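Nicotinate-nucleotide pyrophosphorylase (Francisella tularensis subsp. tularensis, PDB 3TQV) probably catalyses the decarboxylating transfer of phosphoribose to quinolinate, giving nicotinate mononucleotide, carbon dioxide and diphosphate in NAD biosynthesis. Local coordinates at residues T122-L127 and Y154-G159. Numbering follows the deposited sequence.
Sequences TVTNKL and YAVRCG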
loop_
_atom_site.group_PDB
_atom_site.type_symbol
_atom_site.label_atom_id
_atom_site.label_comp_id
_atom_site.label_asym_id
_atom_site.label_seq_id
_atom_site.Cartn_x
_atom_site.Cartn_y
_atom_site.Cartn_z
ATOM N N THR B 122 -10.381 -7.715 2.852
ATOM C CA THR B 122 -10.517 -8.331 4.173
ATOM C C THR B 122 -10.654 -7.314 5.327
ATOM O O THR B 122 -11.415 -7.541 6.277
ATOM C CB THR B 122 -9.336 -9.303 4.426
ATOM O OG1 THR B 122 -9.261 -10.238 3.336
ATOM C CG2 THR B 122 -9.474 -10.045 5.764
ATOM N N VAL B 123 -9.940 -6.195 5.252
ATOM C CA VAL B 123 -10.129 -5.134 6.244
ATOM C C VAL B 123 -11.575 -4.659 6.210
ATOM O O VAL B 123 -12.228 -4.482 7.236
ATOM C CB VAL B 123 -9.299 -3.877 5.917
ATOM C CG1 VAL B 123 -9.353 -2.919 7.088
ATOM C CG2 VAL B 123 -7.890 -4.248 5.565
ATOM N N THR B 124 -12.050 -4.416 5.000
ATOM C CA THR B 124 -13.365 -3.861 4.818
ATOM C C THR B 124 -14.348 -4.837 5.442
ATOM O O THR B 124 -15.060 -4.502 6.397
ATOM C CB THR B 124 -13.657 -3.656 3.320
ATOM O OG1 THR B 124 -12.594 -2.889 2.745
ATOM C CG2 THR B 124 -14.995 -2.942 3.105
ATOM N N ASN B 125 -14.347 -6.065 4.935
ATOM C CA ASN B 125 -15.252 -7.037 5.487
ATOM C C ASN B 125 -15.280 -7.089 7.024
ATOM O O ASN B 125 -16.361 -7.153 7.619
ATOM C CB ASN B 125 -15.040 -8.426 4.898
ATOM C CG ASN B 125 -16.220 -9.327 5.173
ATOM O OD1 ASN B 125 -17.342 -9.008 4.776
ATOM N ND2 ASN B 125 -15.991 -10.433 5.881
ATOM N N LYS B 126 -14.122 -7.076 7.677
ATOM C CA LYS B 126 -14.156 -7.022 9.135
ATOM C C LYS B 126 -15.107 -5.924 9.620
ATOM O O LYS B 126 -16.109 -6.207 10.267
ATOM C CB LYS B 126 -12.756 -6.861 9.743
ATOM C CG LYS B 126 -12.107 -8.188 10.121
ATOM C CD LYS B 126 -10.620 -8.213 9.754
ATOM C CE LYS B 126 -10.039 -9.628 9.769
ATOM N NZ LYS B 126 -8.676 -9.657 9.135
ATOM N N LEU B 127 -14.799 -4.676 9.292
ATOM C CA LEU B 127 -15.631 -3.549 9.705
ATOM C C LEU B 127 -17.087 -3.804 9.389
ATOM O O LEU B 127 -17.945 -3.536 10.209
ATOM C CB LEU B 127 -15.175 -2.258 9.028
ATOM C CG LEU B 127 -13.734 -1.884 9.380
ATOM C CD1 LEU B 127 -13.515 -0.401 9.235
ATOM C CD2 LEU B 127 -13.440 -2.311 10.802
ATOM N N TYR B 154 -12.468 -1.055 -5.881
ATOM C CA TYR B 154 -12.927 -2.395 -6.196
ATOM C C TYR B 154 -12.768 -3.338 -4.985
ATOM O O TYR B 154 -13.705 -4.047 -4.608
ATOM C CB TYR B 154 -12.198 -2.932 -7.441
ATOM C CG TYR B 154 -12.592 -4.327 -7.821
ATOM C CD1 TYR B 154 -13.861 -4.601 -8.306
ATOM C CD2 TYR B 154 -11.698 -5.387 -7.681
ATOM C CE1 TYR B 154 -14.233 -5.881 -8.639
ATOM C CE2 TYR B 154 -12.059 -6.681 -8.020
ATOM C CZ TYR B 154 -13.333 -6.921 -8.495
ATOM O OH TYR B 154 -13.712 -8.208 -8.835
ATOM N N ALA B 155 -11.592 -3.343 -4.366
ATOM C CA ALA B 155 -11.379 -4.192 -3.201
ATOM C C ALA B 155 -12.412 -3.885 -2.136
ATOM O O ALA B 155 -12.973 -4.781 -1.520
ATOM C CB ALA B 155 -9.978 -3.998 -2.641
ATOM N N VAL B 156 -12.664 -2.608 -1.915
ATOM C CA VAL B 156 -13.570 -2.225 -0.851
ATOM C C VAL B 156 -14.973 -2.750 -1.153
ATOM O O VAL B 156 -15.637 -3.307 -0.278
ATOM C CB VAL B 156 -13.563 -0.700 -0.612
ATOM C CG1 VAL B 156 -14.707 -0.305 0.279
ATOM C CG2 VAL B 156 -12.229 -0.263 0.008
ATOM N N ARG B 157 -15.419 -2.588 -2.394
ATOM C CA ARG B 157 -16.671 -3.191 -2.817
ATOM C C ARG B 157 -16.617 -4.701 -2.601
ATOM O O ARG B 157 -17.543 -5.274 -2.030
ATOM C CB ARG B 157 -16.976 -2.851 -4.273
ATOM C CG ARG B 157 -17.512 -1.435 -4.480
ATOM C CD ARG B 157 -18.934 -1.297 -3.960
ATOM N NE ARG B 157 -19.751 -2.373 -4.492
ATOM C CZ ARG B 157 -20.470 -3.208 -3.751
ATOM N NH1 ARG B 157 -20.502 -3.075 -2.428
ATOM N NH2 ARG B 157 -21.169 -4.171 -4.343
ATOM N N CYS B 158 -15.525 -5.336 -3.025
ATOM C CA CYS B 158 -15.365 -6.780 -2.857
ATOM C C CYS B 158 -15.599 -7.247 -1.418
ATOM O O CYS B 158 -16.022 -8.387 -1.182
ATOM C CB CYS B 158 -13.993 -7.247 -3.346
ATOM S SG CYS B 158 -13.885 -7.398 -5.133
ATOM N N GLY B 159 -15.330 -6.362 -0.464
ATOM C CA GLY B 159 -15.401 -6.712 0.941
ATOM C C GLY B 159 -16.679 -6.316 1.658
ATOM O O GLY B 159 -16.854 -6.642 2.825
#
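T124 of helix 100-130 leans on V156 and G159 of helix 149-159, where the two short helical segments cross at -40° with their axes 7.6 Å apart. Its CB points at the other helix and lies 4.1 Å from V156 O. There the side chain forks. With chi1 at -53°, OG1 lies beside the backbone N and CG2 anti to it; CG2 reaches 3.5 Å from V156 O and 3.9 Å from V156 CG1, and also touches the carbonyl carbon of G159. The hydroxyl takes the other branch: OG1 lies 3.8 Å from V156 CG2, but its hydrogen bond goes back to T120 O, one turn earlier in its own helix. Threonine suits a buried helix face for this reason, since its polar atom is satisfied locally while its methyl packs against the neighbouring helix. V156, whose beta-branched side chain crosses that of T124 at about a right angle, offers two methyls, and I272 of helix 271-274 touches both residues. G159 lies where the two backbones approach most closely, its CA 4.6 Å from that of N125, and as glycine it brings no side chain between them. Its carbonyl oxygen, G159 O, lies 3.1 Å from N125 CA. The helices thus meet chiefly through methyls and backbone, so their fit rests mainly on shape in the C-terminal, TIM-barrel-like domain.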